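Local coordinates for protein synaptotagmin IV (Rattus norvegicus, PDB 1W15) that takes part in the mobility of neuronal dense core vesicles through its interaction with the kinesin KIF1A, here represented by its C2B domain, at residues V55-Y60 with V100-L105. Numbering follows the deposited sequence.
Sequences VKVNLY and VEFLVL
E101 OE1 is gripped by two donors from the facing strand, N58 ND2 at 2.9 Å and Y60 OH at 2.7 Å, on the outer face of an antiparallel strand pair in the C2 beta-sandwich of the C2B domain. The donors come from opposite faces of the carboxylate plane; the amide N-H runs nearly straight (170°), while the phenol hydroxyl arrives from above. Fully extended, with CG trans to the backbone N (chi1 178°), E101 carries its acid across to N58 and Y60, and the ring of Y60 turns its edge to E101 CB. R118 on strand 114-121 forms a salt bridge with OE2, and R65 on strand 64-70 bonds to N58 OD1, so this polar cluster extends to both flanking strands. A glutamine here carries no charge and would probably leave R118 without this salt-bridge partner. Beneath the cluster, the hydrogen-bonded pairs N58–E101 and K56–L103 each close two backbone N-H...O bonds, as regular antiparallel pairing requires. On the same face, L103 CD1 packs 3.4 Å from N58 ND2. V55, V57, L59, V100, F102 and V104 turn to the other face, into the sandwich interior, where V36 and F88 of the second sheet help cover them. There V57 sets CG2 3.8 Å from F102 CD2 and presses CG1 tightly against V100 CG1, at 3.5 Å.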
ATOM      1  N   VAL A  55     -11.136  -3.655 -12.273  1.00 34.69           N
ATOM      2  CA  VAL A  55     -10.040  -4.241 -12.991  1.00 34.81           C
ATOM      3  C   VAL A  55      -9.995  -5.735 -12.715  1.00 36.13           C
ATOM      4  O   VAL A  55     -10.046  -6.186 -11.549  1.00 36.54           O
ATOM      5  CB  VAL A  55      -8.684  -3.599 -12.541  1.00 35.85           C
ATOM      6  CG1 VAL A  55      -7.506  -4.273 -13.283  1.00 33.86           C
ATOM      7  CG2 VAL A  55      -8.746  -2.097 -12.798  1.00 34.19           C
ATOM      8  N   LYS A  56      -9.866  -6.495 -13.788  1.00 35.84           N
ATOM      9  CA  LYS A  56      -9.707  -7.927 -13.712  1.00 36.46           C
ATOM     10  C   LYS A  56      -8.263  -8.234 -14.032  1.00 36.85           C
ATOM     11  O   LYS A  56      -7.691  -7.631 -14.951  1.00 36.91           O
ATOM     12  CB  LYS A  56     -10.594  -8.582 -14.789  1.00 37.39           C
ATOM     13  CG  LYS A  56     -10.508 -10.078 -14.744  1.00 39.86           C
ATOM     14  CD  LYS A  56     -11.848 -10.657 -15.007  1.00 48.99           C
ATOM     15  CE  LYS A  56     -11.773 -12.155 -15.016  1.00 48.33           C
ATOM     16  NZ  LYS A  56     -13.023 -12.630 -15.599  1.00 45.36           N
ATOM     17  N   VAL A  57      -7.689  -9.167 -13.283  1.00 35.91           N
ATOM     18  CA  VAL A  57      -6.284  -9.516 -13.403  1.00 35.83           C
ATOM     19  C   VAL A  57      -6.203 -11.037 -13.686  1.00 35.52           C
ATOM     20  O   VAL A  57      -6.637 -11.848 -12.863  1.00 36.31           O
ATOM     21  CB  VAL A  57      -5.474  -9.169 -12.130  1.00 36.18           C
ATOM     22  CG1 VAL A  57      -3.943  -9.415 -12.376  1.00 37.01           C
ATOM     23  CG2 VAL A  57      -5.700  -7.691 -11.681  1.00 34.79           C
ATOM     24  N   ASN A  58      -5.661 -11.419 -14.839  1.00 35.08           N
ATOM     25  CA  ASN A  58      -5.517 -12.843 -15.198  1.00 34.22           C
ATOM     26  C   ASN A  58      -4.038 -13.187 -15.169  1.00 34.90           C
ATOM     27  O   ASN A  58      -3.241 -12.427 -15.691  1.00 36.96           O
ATOM     28  CB  ASN A  58      -6.099 -13.108 -16.604  1.00 34.12           C
ATOM     29  CG  ASN A  58      -7.609 -12.961 -16.648  1.00 35.67           C
ATOM     30  OD1 ASN A  58      -8.283 -13.385 -15.713  1.00 36.24           O
ATOM     31  ND2 ASN A  58      -8.159 -12.359 -17.726  1.00 36.58           N
ATOM     32  N   LEU A  59      -3.687 -14.361 -14.640  1.00 33.58           N
ATOM     33  CA  LEU A  59      -2.303 -14.818 -14.602  1.00 34.10           C
ATOM     34  C   LEU A  59      -2.198 -16.011 -15.539  1.00 35.50           C
ATOM     35  O   LEU A  59      -3.027 -16.920 -15.459  1.00 34.09           O
ATOM     36  CB  LEU A  59      -1.976 -15.290 -13.184  1.00 34.13           C
ATOM     37  CG  LEU A  59      -0.531 -15.724 -12.949  1.00 35.34           C
ATOM     38  CD1 LEU A  59       0.370 -14.523 -12.893  1.00 35.21           C
ATOM     39  CD2 LEU A  59      -0.408 -16.534 -11.670  1.00 34.79           C
ATOM     40  N   TYR A  60      -1.191 -15.993 -16.427  1.00 36.41           N
ATOM     41  CA  TYR A  60      -1.020 -17.045 -17.451  1.00 37.09           C
ATOM     42  C   TYR A  60       0.312 -17.715 -17.219  1.00 39.31           C
ATOM     43  O   TYR A  60       1.315 -17.022 -16.981  1.00 37.90           O
ATOM     44  CB  TYR A  60      -0.971 -16.430 -18.834  1.00 37.07           C
ATOM     45  CG  TYR A  60      -2.325 -15.873 -19.220  1.00 38.12           C
ATOM     46  CD1 TYR A  60      -3.317 -16.723 -19.747  1.00 39.20           C
ATOM     47  CD2 TYR A  60      -2.624 -14.516 -19.022  1.00 37.98           C
ATOM     48  CE1 TYR A  60      -4.612 -16.239 -20.079  1.00 39.37           C
ATOM     49  CE2 TYR A  60      -3.888 -14.022 -19.378  1.00 35.79           C
ATOM     50  CZ  TYR A  60      -4.876 -14.893 -19.896  1.00 37.79           C
ATOM     51  OH  TYR A  60      -6.137 -14.387 -20.224  1.00 39.45           O
ATOM     52  N   VAL A 100       0.967 -11.492 -16.923  1.00 35.86           N
ATOM     53  CA  VAL A 100      -0.160 -10.958 -16.139  1.00 36.30           C
ATOM     54  C   VAL A 100      -0.942 -10.031 -17.083  1.00 36.71           C
ATOM     55  O   VAL A 100      -0.336  -9.223 -17.792  1.00 37.34           O
ATOM     56  CB  VAL A 100       0.303 -10.150 -14.902  1.00 35.17           C
ATOM     57  CG1 VAL A 100      -0.905  -9.632 -14.059  1.00 37.20           C
ATOM     58  CG2 VAL A 100       1.263 -11.001 -13.993  1.00 36.60           C
ATOM     59  N   GLU A 101      -2.254 -10.194 -17.107  1.00 35.24           N
ATOM     60  CA  GLU A 101      -3.094  -9.429 -18.019  1.00 36.06           C
ATOM     61  C   GLU A 101      -4.006  -8.622 -17.131  1.00 36.00           C
ATOM     62  O   GLU A 101      -4.711  -9.205 -16.309  1.00 37.31           O
ATOM     63  CB  GLU A 101      -3.918 -10.390 -18.883  1.00 36.21           C
ATOM     64  CG  GLU A 101      -4.887  -9.728 -19.874  1.00 36.23           C
ATOM     65  CD  GLU A 101      -5.775 -10.791 -20.589  1.00 38.58           C
ATOM     66  OE1 GLU A 101      -6.314 -11.691 -19.912  1.00 37.08           O
ATOM     67  OE2 GLU A 101      -5.946 -10.721 -21.832  1.00 37.92           O
ATOM     68  N   PHE A 102      -4.051  -7.306 -17.339  1.00 35.25           N
ATOM     69  CA  PHE A 102      -4.967  -6.409 -16.620  1.00 35.14           C
ATOM     70  C   PHE A 102      -6.021  -5.912 -17.607  1.00 36.00           C
ATOM     71  O   PHE A 102      -5.669  -5.447 -18.737  1.00 36.14           O
ATOM     72  CB  PHE A 102      -4.227  -5.181 -16.085  1.00 35.03           C
ATOM     73  CG  PHE A 102      -3.133  -5.495 -15.125  1.00 36.68           C
ATOM     74  CD1 PHE A 102      -1.828  -5.763 -15.594  1.00 35.18           C
ATOM     75  CD2 PHE A 102      -3.381  -5.476 -13.735  1.00 35.44           C
ATOM     76  CE1 PHE A 102      -0.812  -6.059 -14.696  1.00 36.96           C
ATOM     77  CE2 PHE A 102      -2.344  -5.765 -12.829  1.00 35.14           C
ATOM     78  CZ  PHE A 102      -1.080  -6.041 -13.300  1.00 34.79           C
ATOM     79  N   LEU A 103      -7.284  -6.013 -17.198  1.00 34.86           N
ATOM     80  CA  LEU A 103      -8.406  -5.535 -17.991  1.00 35.33           C
ATOM     81  C   LEU A 103      -9.172  -4.522 -17.155  1.00 35.39           C
ATOM     82  O   LEU A 103      -9.618  -4.843 -16.058  1.00 36.58           O
ATOM     83  CB  LEU A 103      -9.332  -6.715 -18.372  1.00 35.69           C
ATOM     84  CG  LEU A 103      -8.505  -7.836 -19.053  1.00 39.24           C
ATOM     85  CD1 LEU A 103      -9.008  -9.164 -18.661  1.00 39.34           C
ATOM     86  CD2 LEU A 103      -8.415  -7.618 -20.541  1.00 36.65           C
ATOM     87  N   VAL A 104      -9.296  -3.306 -17.679  1.00 34.23           N
ATOM     88  CA  VAL A 104     -10.151  -2.290 -17.102  1.00 33.47           C
ATOM     89  C   VAL A 104     -11.511  -2.382 -17.838  1.00 34.37           C
ATOM     90  O   VAL A 104     -11.555  -2.220 -19.067  1.00 34.35           O
ATOM     91  CB  VAL A 104      -9.531  -0.873 -17.232  1.00 32.29           C
ATOM     92  CG1 VAL A 104     -10.462   0.152 -16.531  1.00 32.41           C
ATOM     93  CG2 VAL A 104      -8.044  -0.822 -16.644  1.00 35.83           C
ATOM     94  N   LEU A 105     -12.562  -2.664 -17.068  1.00 34.02           N
ATOM     95  CA  LEU A 105     -13.903  -2.962 -17.578  1.00 35.09           C
ATOM     96  C   LEU A 105     -14.873  -1.993 -16.982  1.00 36.56           C
ATOM     97  O   LEU A 105     -14.662  -1.500 -15.866  1.00 36.68           O
ATOM     98  CB  LEU A 105     -14.301  -4.383 -17.156  1.00 36.07           C
ATOM     99  CG  LEU A 105     -13.394  -5.469 -17.796  1.00 36.30           C
ATOM    100  CD1 LEU A 105     -12.790  -6.409 -16.776  1.00 38.70           C
ATOM    101  CD2 LEU A 105     -14.335  -6.193 -18.756  1.00 35.56           C
TER